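PDB 1OJQ: Adp-ribosyltransferase from Staphylococcus aureus, which probably transfers the ADP-ribose unit of NAD+ onto target proteins, as a C3-type mono-ADP-ribosyltransferase that binds the dinucleotide. Local coordinates for residues 101-104 / 105-108; 55-58 / 59-63; 166-170 / 171-175; 66-69 / 70-74. One frame throughout, in Å; residues are numbered along the deposited sequence.

Contact 1. Residues 101-104 / 105-108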
loop_
_atom_site.group_PDB
_atom_site.type_symbol
_atom_site.label_atom_id
_atom_site.label_comp_id
_atom_site.label_asym_id
_atom_site.label_seq_id
_atom_site.Cartn_x
_atom_site.Cartn_y
_atom_site.Cartn_z
ATOM N N GLU A 101 6.749 23.276 9.073
ATOM C CA GLU A 101 7.999 23.367 9.841
ATOM C C GLU A 101 8.260 22.079 10.606
ATOM O O GLU A 101 9.426 21.703 10.747
ATOM C CB GLU A 101 7.994 24.557 10.805
ATOM C CG GLU A 101 9.386 24.856 11.349
ATOM C CD GLU A 101 10.323 25.405 10.283
ATOM O OE1 GLU A 101 11.502 25.650 10.627
ATOM O OE2 GLU A 101 9.935 25.611 9.115
ATOM N N ASP A 102 7.209 21.410 11.100
ATOM C CA ASP A 102 7.398 20.095 11.702
ATOM C C ASP A 102 8.101 19.168 10.705
ATOM O O ASP A 102 9.058 18.474 11.054
ATOM C CB ASP A 102 6.096 19.443 12.155
ATOM C CG ASP A 102 5.434 20.173 13.308
ATOM O OD1 ASP A 102 6.155 20.822 14.100
ATOM O OD2 ASP A 102 4.188 20.085 13.406
ATOM N N LEU A 103 7.605 19.195 9.467
ATOM C CA LEU A 103 8.190 18.341 8.436
ATOM C C LEU A 103 9.631 18.731 8.143
ATOM O O LEU A 103 10.498 17.871 7.938
ATOM C CB LEU A 103 7.373 18.464 7.149
ATOM C CG LEU A 103 7.647 17.415 6.075
ATOM C CD1 LEU A 103 7.497 16.013 6.650
ATOM C CD2 LEU A 103 6.706 17.616 4.892
ATOM N N HIS A 104 9.832 20.057 8.094
ATOM C CA HIS A 104 11.186 20.547 7.833
ATOM C C HIS A 104 12.151 20.064 8.910
ATOM O O HIS A 104 13.250 19.589 8.616
ATOM C CB HIS A 104 11.200 22.076 7.765
ATOM C CG HIS A 104 12.590 22.647 7.706
ATOM N ND1 HIS A 104 13.403 22.510 6.599
ATOM C CD2 HIS A 104 13.286 23.371 8.614
ATOM C CE1 HIS A 104 14.555 23.131 6.847
ATOM N NE2 HIS A 104 14.513 23.660 8.065
ATOM N N MET A 105 11.711 20.186 10.164
ATOM C CA MET A 105 12.557 19.731 11.275
ATOM C C MET A 105 12.690 18.208 11.290
ATOM O O MET A 105 13.748 17.690 11.650
ATOM C CB MET A 105 12.013 20.218 12.615
ATOM C CG MET A 105 12.033 21.747 12.724
ATOM S SD MET A 105 11.475 22.302 14.345
ATOM C CE MET A 105 9.718 21.944 14.285
ATOM N N LEU A 106 11.621 17.508 10.908
ATOM C CA LEU A 106 11.681 16.044 10.873
ATOM C C LEU A 106 12.809 15.558 9.967
ATOM O O LEU A 106 13.534 14.604 10.293
ATOM C CB LEU A 106 10.343 15.451 10.405
ATOM C CG LEU A 106 10.234 13.918 10.516
ATOM C CD1 LEU A 106 10.424 13.453 11.955
ATOM C CD2 LEU A 106 8.904 13.415 9.972
ATOM N N GLN A 107 12.955 16.205 8.807
ATOM C CA GLN A 107 13.914 15.690 7.819
ATOM C C GLN A 107 15.321 16.164 8.133
ATOM O O GLN A 107 16.236 15.724 7.440
ATOM C CB GLN A 107 13.520 16.057 6.390
ATOM C CG GLN A 107 13.409 17.511 6.036
ATOM C CD GLN A 107 14.684 18.221 5.634
ATOM O OE1 GLN A 107 14.953 19.321 6.135
ATOM N NE2 GLN A 107 15.486 17.642 4.747
ATOM N N GLN A 108 15.411 17.018 9.144
ATOM C CA GLN A 108 16.695 17.402 9.711
ATOM C C GLN A 108 17.044 16.334 10.744
ATOM O O GLN A 108 16.896 16.514 11.948
ATOM C CB GLN A 108 16.680 18.807 10.325
ATOM C CG GLN A 108 16.544 19.870 9.243
ATOM C CD GLN A 108 16.726 21.292 9.740
ATOM O OE1 GLN A 108 16.182 21.712 10.762
ATOM N NE2 GLN A 108 17.521 22.047 8.986
#

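Contact 2. Residues 55-58 / 59-63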
loop_
_atom_site.group_PDB
_atom_site.type_symbol
_atom_site.label_atom_id
_atom_site.label_comp_id
_atom_site.label_asym_id
_atom_site.label_seq_id
_atom_site.Cartn_x
_atom_site.Cartn_y
_atom_site.Cartn_z
ATOM N N ASN A 55 -18.050 7.438 -12.400
ATOM C CA ASN A 55 -18.870 8.025 -13.455
ATOM C C ASN A 55 -18.384 9.416 -13.869
ATOM O O ASN A 55 -19.001 10.024 -14.745
ATOM C CB ASN A 55 -20.348 8.105 -13.063
ATOM C CG ASN A 55 -21.004 6.741 -12.993
ATOM O OD1 ASN A 55 -20.439 5.706 -13.384
ATOM N ND2 ASN A 55 -22.239 6.716 -12.474
ATOM N N LYS A 56 -17.320 9.915 -13.265
ATOM C CA LYS A 56 -16.718 11.180 -13.635
ATOM C C LYS A 56 -15.504 11.015 -14.523
ATOM O O LYS A 56 -14.902 11.990 -14.974
ATOM C CB LYS A 56 -16.280 11.930 -12.360
ATOM C CG LYS A 56 -17.454 12.514 -11.570
ATOM C CD LYS A 56 -16.953 13.477 -10.497
ATOM C CE LYS A 56 -18.084 14.106 -9.692
ATOM N NZ LYS A 56 -18.726 13.122 -8.770
ATOM N N LEU A 57 -15.100 9.784 -14.791
ATOM C CA LEU A 57 -13.865 9.558 -15.536
ATOM C C LEU A 57 -14.078 9.505 -17.045
ATOM O O LEU A 57 -15.206 9.331 -17.501
ATOM C CB LEU A 57 -13.216 8.246 -15.079
ATOM C CG LEU A 57 -13.048 8.157 -13.553
ATOM C CD1 LEU A 57 -12.246 6.933 -13.150
ATOM C CD2 LEU A 57 -12.424 9.442 -13.027
ATOM N N SER A 58 -12.973 9.647 -17.752
ATOM C CA SER A 58 -12.957 9.483 -19.208
ATOM C C SER A 58 -13.414 8.085 -19.582
ATOM O O SER A 58 -13.333 7.188 -18.735
ATOM C CB SER A 58 -11.546 9.748 -19.734
ATOM O OG SER A 58 -11.575 10.457 -20.959
ATOM N N GLU A 59 -13.874 7.835 -20.812
ATOM C CA GLU A 59 -14.333 6.465 -21.092
ATOM C C GLU A 59 -13.213 5.436 -21.025
ATOM O O GLU A 59 -13.432 4.293 -20.588
ATOM C CB GLU A 59 -14.994 6.368 -22.475
ATOM C CG GLU A 59 -16.251 7.214 -22.578
ATOM C CD GLU A 59 -17.433 6.720 -21.782
ATOM O OE1 GLU A 59 -17.375 5.649 -21.151
ATOM O OE2 GLU A 59 -18.468 7.430 -21.799
ATOM N N ASN A 60 -12.003 5.821 -21.464
ATOM C CA ASN A 60 -10.956 4.798 -21.434
ATOM C C ASN A 60 -10.596 4.436 -20.003
ATOM O O ASN A 60 -10.395 3.263 -19.652
ATOM C CB ASN A 60 -9.754 5.293 -22.248
ATOM C CG ASN A 60 -9.049 6.499 -21.656
ATOM O OD1 ASN A 60 -9.702 7.488 -21.336
ATOM N ND2 ASN A 60 -7.732 6.407 -21.518
ATOM N N ILE A 61 -10.527 5.458 -19.145
ATOM C CA ILE A 61 -10.192 5.210 -17.732
ATOM C C ILE A 61 -11.334 4.495 -17.017
ATOM O O ILE A 61 -11.065 3.578 -16.228
ATOM C CB ILE A 61 -9.791 6.524 -17.030
ATOM C CG1 ILE A 61 -8.586 7.192 -17.703
ATOM C CG2 ILE A 61 -9.527 6.311 -15.552
ATOM C CD1 ILE A 61 -7.351 6.321 -17.858
ATOM N N GLN A 62 -12.599 4.811 -17.275
ATOM C CA GLN A 62 -13.673 4.021 -16.681
ATOM C C GLN A 62 -13.532 2.538 -17.018
ATOM O O GLN A 62 -13.723 1.671 -16.178
ATOM C CB GLN A 62 -15.054 4.470 -17.145
ATOM C CG GLN A 62 -15.471 5.851 -16.624
ATOM C CD GLN A 62 -16.931 6.142 -16.939
ATOM O OE1 GLN A 62 -17.329 7.274 -17.221
ATOM N NE2 GLN A 62 -17.758 5.099 -16.920
ATOM N N GLU A 63 -13.225 2.221 -18.269
ATOM C CA GLU A 63 -13.128 0.807 -18.652
ATOM C C GLU A 63 -11.973 0.142 -17.926
ATOM O O GLU A 63 -12.069 -1.006 -17.494
ATOM C CB GLU A 63 -12.957 0.698 -20.177
ATOM C CG GLU A 63 -12.616 -0.697 -20.651
ATOM C CD GLU A 63 -12.724 -0.912 -22.157
ATOM O OE1 GLU A 63 -13.148 -0.039 -22.938
ATOM O OE2 GLU A 63 -12.394 -2.040 -22.597
HETATM O O HOH W 1 -13.814 9.593 -22.948
HETATM O O HOH W 2 -8.315 9.781 -20.812
#

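Contact 3. Residues 166-170 / 171-175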
loop_
_atom_site.group_PDB
_atom_site.type_symbol
_atom_site.label_atom_id
_atom_site.label_comp_id
_atom_site.label_asym_id
_atom_site.label_seq_id
_atom_site.Cartn_x
_atom_site.Cartn_y
_atom_site.Cartn_z
ATOM N N TYR A 166 -2.228 -10.700 -5.508
ATOM C CA TYR A 166 -0.770 -10.818 -5.459
ATOM C C TYR A 166 -0.258 -10.797 -6.893
ATOM O O TYR A 166 -0.731 -11.639 -7.659
ATOM C CB TYR A 166 -0.313 -12.102 -4.789
ATOM C CG TYR A 166 1.179 -12.369 -4.802
ATOM C CD1 TYR A 166 2.031 -11.729 -3.899
ATOM C CD2 TYR A 166 1.748 -13.263 -5.704
ATOM C CE1 TYR A 166 3.394 -11.995 -3.925
ATOM C CE2 TYR A 166 3.107 -13.536 -5.720
ATOM C CZ TYR A 166 3.939 -12.891 -4.820
ATOM O OH TYR A 166 5.294 -13.134 -4.819
ATOM N N ILE A 167 0.660 -9.873 -7.179
ATOM C CA ILE A 167 0.994 -9.710 -8.580
ATOM C C ILE A 167 2.463 -9.920 -8.888
ATOM O O ILE A 167 2.893 -9.511 -9.975
ATOM C CB ILE A 167 0.530 -8.308 -9.046
ATOM C CG1 ILE A 167 1.320 -7.158 -8.425
ATOM C CG2 ILE A 167 -0.971 -8.142 -8.797
ATOM C CD1 ILE A 167 0.929 -5.806 -9.012
ATOM N N ASP A 168 3.248 -10.543 -8.017
ATOM C CA ASP A 168 4.665 -10.689 -8.323
ATOM C C ASP A 168 4.920 -11.953 -9.149
ATOM O O ASP A 168 5.445 -12.940 -8.642
ATOM C CB ASP A 168 5.500 -10.700 -7.038
ATOM C CG ASP A 168 6.948 -10.362 -7.308
ATOM O OD1 ASP A 168 7.296 -10.060 -8.471
ATOM O OD2 ASP A 168 7.769 -10.373 -6.361
ATOM N N SER A 169 4.555 -11.855 -10.418
ATOM C CA SER A 169 4.826 -12.846 -11.460
ATOM C C SER A 169 5.243 -12.079 -12.702
ATOM O O SER A 169 4.855 -10.911 -12.871
ATOM C CB SER A 169 3.592 -13.714 -11.679
ATOM O OG SER A 169 3.859 -14.800 -12.547
ATOM N N LYS A 170 6.044 -12.678 -13.587
ATOM C CA LYS A 170 6.715 -11.845 -14.573
ATOM C C LYS A 170 5.782 -11.346 -15.655
ATOM O O LYS A 170 6.134 -10.348 -16.285
ATOM C CB LYS A 170 7.884 -12.600 -15.217
ATOM C CG LYS A 170 8.936 -13.067 -14.227
ATOM C CD LYS A 170 10.188 -12.214 -14.251
ATOM C CE LYS A 170 10.939 -12.299 -12.927
ATOM N NZ LYS A 170 12.404 -12.123 -13.118
ATOM N N GLU A 171 4.638 -11.995 -15.844
ATOM C CA GLU A 171 3.702 -11.500 -16.845
ATOM C C GLU A 171 2.700 -10.500 -16.287
ATOM O O GLU A 171 1.899 -9.920 -17.043
ATOM C CB GLU A 171 2.995 -12.703 -17.476
ATOM C CG GLU A 171 1.823 -13.205 -16.652
ATOM C CD GLU A 171 2.251 -14.088 -15.494
ATOM O OE1 GLU A 171 1.356 -14.724 -14.890
ATOM O OE2 GLU A 171 3.452 -14.165 -15.165
ATOM N N LEU A 172 2.701 -10.283 -14.970
ATOM C CA LEU A 172 1.766 -9.406 -14.294
ATOM C C LEU A 172 2.388 -8.053 -13.911
ATOM O O LEU A 172 1.627 -7.090 -13.795
ATOM C CB LEU A 172 1.225 -10.026 -12.996
ATOM C CG LEU A 172 0.493 -11.364 -13.122
ATOM C CD1 LEU A 172 -0.012 -11.817 -11.753
ATOM C CD2 LEU A 172 -0.641 -11.263 -14.132
ATOM N N THR A 173 3.705 -7.989 -13.680
ATOM C CA THR A 173 4.277 -6.710 -13.213
ATOM C C THR A 173 5.516 -6.278 -13.984
ATOM O O THR A 173 6.360 -7.106 -14.315
ATOM C CB THR A 173 4.613 -6.769 -11.704
ATOM O OG1 THR A 173 5.141 -5.494 -11.303
ATOM C CG2 THR A 173 5.669 -7.802 -11.383
ATOM N N ALA A 174 5.605 -4.976 -14.266
ATOM C CA ALA A 174 6.767 -4.380 -14.911
ATOM C C ALA A 174 7.924 -4.251 -13.921
ATOM O O ALA A 174 9.052 -3.908 -14.306
ATOM C CB ALA A 174 6.406 -3.026 -15.515
ATOM N N TYR A 175 7.622 -4.537 -12.653
ATOM C CA TYR A 175 8.592 -4.394 -11.571
ATOM C C TYR A 175 8.689 -5.638 -10.695
ATOM O O TYR A 175 8.304 -5.572 -9.523
ATOM C CB TYR A 175 8.192 -3.193 -10.688
ATOM C CG TYR A 175 8.406 -1.897 -11.442
ATOM C CD1 TYR A 175 7.425 -1.418 -12.306
ATOM C CD2 TYR A 175 9.583 -1.178 -11.291
ATOM C CE1 TYR A 175 7.589 -0.242 -13.016
ATOM C CE2 TYR A 175 9.760 0.001 -12.001
ATOM C CZ TYR A 175 8.772 0.456 -12.845
ATOM O OH TYR A 175 8.952 1.624 -13.543
HETATM O O HOH W 3 8.001 -8.445 -16.019
#

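Contact 4. Residues 66-69 / 70-74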
loop_
_atom_site.group_PDB
_atom_site.type_symbol
_atom_site.label_atom_id
_atom_site.label_comp_id
_atom_site.label_asym_id
_atom_site.label_seq_id
_atom_site.Cartn_x
_atom_site.Cartn_y
_atom_site.Cartn_z
ATOM N N ARG A 66 -13.136 -0.357 -14.192
ATOM C CA ARG A 66 -13.984 -1.548 -14.022
ATOM C C ARG A 66 -13.168 -2.829 -14.129
ATOM O O ARG A 66 -13.351 -3.798 -13.377
ATOM C CB ARG A 66 -15.106 -1.539 -15.067
ATOM C CG ARG A 66 -16.246 -0.588 -14.643
ATOM C CD ARG A 66 -17.388 -0.644 -15.641
ATOM N NE ARG A 66 -17.061 -0.076 -16.951
ATOM C CZ ARG A 66 -17.246 1.211 -17.223
ATOM N NH1 ARG A 66 -17.729 2.030 -16.303
ATOM N NH2 ARG A 66 -16.935 1.663 -18.435
ATOM N N GLN A 67 -12.242 -2.840 -15.100
ATOM C CA GLN A 67 -11.399 -4.011 -15.300
ATOM C C GLN A 67 -10.545 -4.283 -14.070
ATOM O O GLN A 67 -10.573 -5.423 -13.594
ATOM C CB GLN A 67 -10.524 -3.829 -16.553
ATOM C CG GLN A 67 -9.512 -4.937 -16.774
ATOM C CD GLN A 67 -10.063 -6.326 -16.915
ATOM O OE1 GLN A 67 -9.789 -7.224 -16.100
ATOM N NE2 GLN A 67 -10.847 -6.581 -17.942
ATOM N N LEU A 68 -9.786 -3.290 -13.584
ATOM C CA LEU A 68 -8.855 -3.587 -12.466
ATOM C C LEU A 68 -9.635 -3.942 -11.207
ATOM O O LEU A 68 -9.203 -4.787 -10.427
ATOM C CB LEU A 68 -7.900 -2.420 -12.230
ATOM C CG LEU A 68 -6.627 -2.700 -11.424
ATOM C CD1 LEU A 68 -5.811 -3.860 -11.989
ATOM C CD2 LEU A 68 -5.732 -1.469 -11.331
ATOM N N ASP A 69 -10.791 -3.303 -11.003
ATOM C CA ASP A 69 -11.636 -3.645 -9.874
ATOM C C ASP A 69 -12.019 -5.120 -9.947
ATOM O O ASP A 69 -11.977 -5.814 -8.938
ATOM C CB ASP A 69 -12.915 -2.823 -9.853
ATOM C CG ASP A 69 -12.766 -1.367 -9.461
ATOM O OD1 ASP A 69 -11.662 -0.889 -9.092
ATOM O OD2 ASP A 69 -13.816 -0.694 -9.534
ATOM N N SER A 70 -12.411 -5.543 -11.151
ATOM C CA SER A 70 -12.807 -6.943 -11.319
ATOM C C SER A 70 -11.633 -7.883 -11.091
ATOM O O SER A 70 -11.754 -8.884 -10.365
ATOM C CB SER A 70 -13.412 -7.118 -12.719
ATOM O OG SER A 70 -13.476 -8.496 -13.023
ATOM N N THR A 71 -10.482 -7.532 -11.684
ATOM C CA THR A 71 -9.306 -8.378 -11.488
ATOM C C THR A 71 -8.951 -8.582 -10.016
ATOM O O THR A 71 -8.693 -9.692 -9.526
ATOM C CB THR A 71 -8.118 -7.748 -12.243
ATOM O OG1 THR A 71 -8.470 -7.742 -13.636
ATOM C CG2 THR A 71 -6.843 -8.553 -12.050
ATOM N N ILE A 72 -8.910 -7.476 -9.260
ATOM C CA ILE A 72 -8.521 -7.578 -7.835
ATOM C C ILE A 72 -9.528 -8.410 -7.066
ATOM O O ILE A 72 -9.180 -9.164 -6.154
ATOM C CB ILE A 72 -8.353 -6.155 -7.275
ATOM C CG1 ILE A 72 -7.192 -5.378 -7.936
ATOM C CG2 ILE A 72 -8.204 -6.128 -5.757
ATOM C CD1 ILE A 72 -7.131 -3.900 -7.553
ATOM N N SER A 73 -10.792 -8.307 -7.405
ATOM C CA SER A 73 -11.882 -9.001 -6.709
ATOM C C SER A 73 -11.792 -10.506 -6.895
ATOM O O SER A 73 -12.488 -11.242 -6.197
ATOM C CB SER A 73 -13.238 -8.481 -7.225
ATOM O OG SER A 73 -13.585 -9.103 -8.475
ATOM N N LYS A 74 -10.965 -10.973 -7.838
ATOM C CA LYS A 74 -10.870 -12.406 -8.115
ATOM C C LYS A 74 -10.097 -13.180 -7.057
ATOM O O LYS A 74 -10.115 -14.417 -7.061
ATOM C CB LYS A 74 -10.249 -12.673 -9.503
ATOM C CG LYS A 74 -11.280 -12.341 -10.587
ATOM C CD LYS A 74 -10.743 -12.667 -11.974
ATOM C CE LYS A 74 -11.767 -12.329 -13.052
ATOM N NZ LYS A 74 -11.242 -12.759 -14.395
#

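Contact 1. Residues 101-104 / 105-108
M105 and H104 are the side chains that do most of the touching here, on the short helix 100-106 at the periphery of the ADP-ribosyltransferase fold. M105 lies back along the turn below it. Its CG sits beside the backbone N, and the bend at chi3 (-71°) swings the methyl round, so that CE comes 3.7 Å from D102 OD1 and 4.1 Å from E101 CG. The M105 and E101 side chains meet at about a right angle. H104 goes the other way, to the chain leaving the helix. Q108 passes its CG over one face of the imidazole, and the Q108 amide is turned 42° from the ring plane, with Q108 CD 3.6 Å from H104 NE2.

The next shell is the main chain. M105 N donates to E101 O at 2.8 Å, and L106 N to D102 O at 2.7 Å. Q107 N donates to L103 O, with a second, weak bond to H104 O.

Further out, D102 OD2 is fixed by a salt bridge to K121 and by the backbone N of T99, just before the helix. D102, M105 and L106 all rest on L118 of helix 116-126. L103 leans on L89, and its side chain is about 6 Å from that of D90, which binds NAD. L103 CD1 and L106 CD2 lie 4.4 Å apart.

Contact 2. Residues 55-58 / 59-63
The N60 carboxamide turns back onto S58 and the Q62 amide group lies near the L57 carbonyl, two flat groups at the N-terminal start of helix 59-73. N60 brings its OD1 to 3.3 Å from S58 CB. It can do so because its CG stands between the backbone N and the carbonyl carbon (chi1 66°), which directs the amide at the preceding loop. Q62 runs extended beyond CG, and its CG packs 3.6 Å from L57 CB.

S58 holds the N-cap position, yet its hydroxyl makes no capping bond of its own. Water does the work: one molecule accepts from E59 N at 2.8 Å and is also hydrogen-bonded to S58 OG, while a second donates to N60 OD1 at 2.7 Å and has a weak bond to S58 OG.

L57 makes the apolar part of the contact. It sits on P46 and L47 of helix 41-49, about 9 Å from the side chain of the NAD-binding R48, and meets I61 at about a right angle, L57 CD1 to I61 CG2 being 3.7 Å. The first full turn is closed by Q62 N, which donates to S58 O at 2.9 Å with an N-H...O angle of 170°.

Contact 3. Residues 166-170 / 171-175
The loop between strands 165-166 and 180-183, which leads into the NAD-binding E180, folds here into successive tight turns. S169 and E171 meet at the turn over K170 and E171. S169 OG donates to E171 OE2 at 2.7 Å, reaching it on the syn side and 24° out of the carboxylate plane. The E171 chain doubles back to allow this, its CG lying between the backbone N and the carbonyl carbon (chi1 83°) before a second bend at chi2.

S169 O is gripped twice. L172 N, 3.1 Å away, comes from above the carbonyl plane and closes a type I beta turn over K170 and E171, while T173 N, at 3.2 Å, approaches almost head-on to the C=O. A water donates to both K170 O and T173 O, stitching the outer side of the loop.

On the inner side L172 CB lies 3.5 Å from I167 O, and T173 CG2 is 3.6 Å from that same oxygen. T173 OG1 points onward and accepts from Y175 N at 3.0 Å, an ST turn. D168 is the centre of an inverse gamma turn, and its carboxylate holds the backbone N atoms of G177 and Q179. T37, another NAD-binding residue, takes the A174 N-H through its hydroxyl. This stretch leads into what is probably the ADP-ribosylating turn-turn (ARTT) loop of C3-like enzymes, which runs up to E180.

Contact 4. Residues 66-69 / 70-74
L68 and I72, one helical turn apart in helix 59-73, cross obliquely with L68 CG 4.1 Å from I72 CD1. I72 sends its CG1 branch back beside the backbone N, and CG1 comes 3.3 Å from L68 O, so the side chain lies along the turn below. Both residues pack on L182 of strand 180-183 and on Y136.

On another side of the helix, T71 looks toward helix 27-38. Its OG1 sits beside the backbone N (chi1 -62°), 3.1 Å from Q67 O, and is hydrogen-bonded to D29 OD1. The Q67 side chain bends at chi2 to bring its amide alongside that hydroxyl. D69 points away from 70-74 and is held at both oxygens, OD1 by Y136 OH and OD2 in a salt bridge to R185.

S73 turns its OG between the backbone N and the carbonyl carbon (chi1 80°), which lets it donate to S70 O at 2.6 Å. Main-chain bonds one turn back underlie all this. T71 N donates to Q67 O at 2.8 Å, and I72 N to L68 O at 2.9 Å; S73 N to D69 O is longer at 3.2 Å.

K74 adds a salt bridge to D29. This is a helix packed on two sides, its L68 and I72 side on the sheet that carries the NAD-binding E180 and its T71 side on helix 27-38.

All four contacts are local, each closing no more than a turn or two of chain, and they follow in series with none nested or crossed. Contact 2 comes first, where the loop after helix 41-49 enters helix 59-73. Contact 4 follows two residues later, further along the same helix, their centres 15 Å apart, and ties it to helix 27-38 and strand 180-183. The chain then crosses to contact 1, on helix 100-106, about 39 Å between centres from contact 4 and on the opposite side of the molecule. Contact 3 returns to the loop before strand 180-183, its nearest atoms about 7 Å from contact 4.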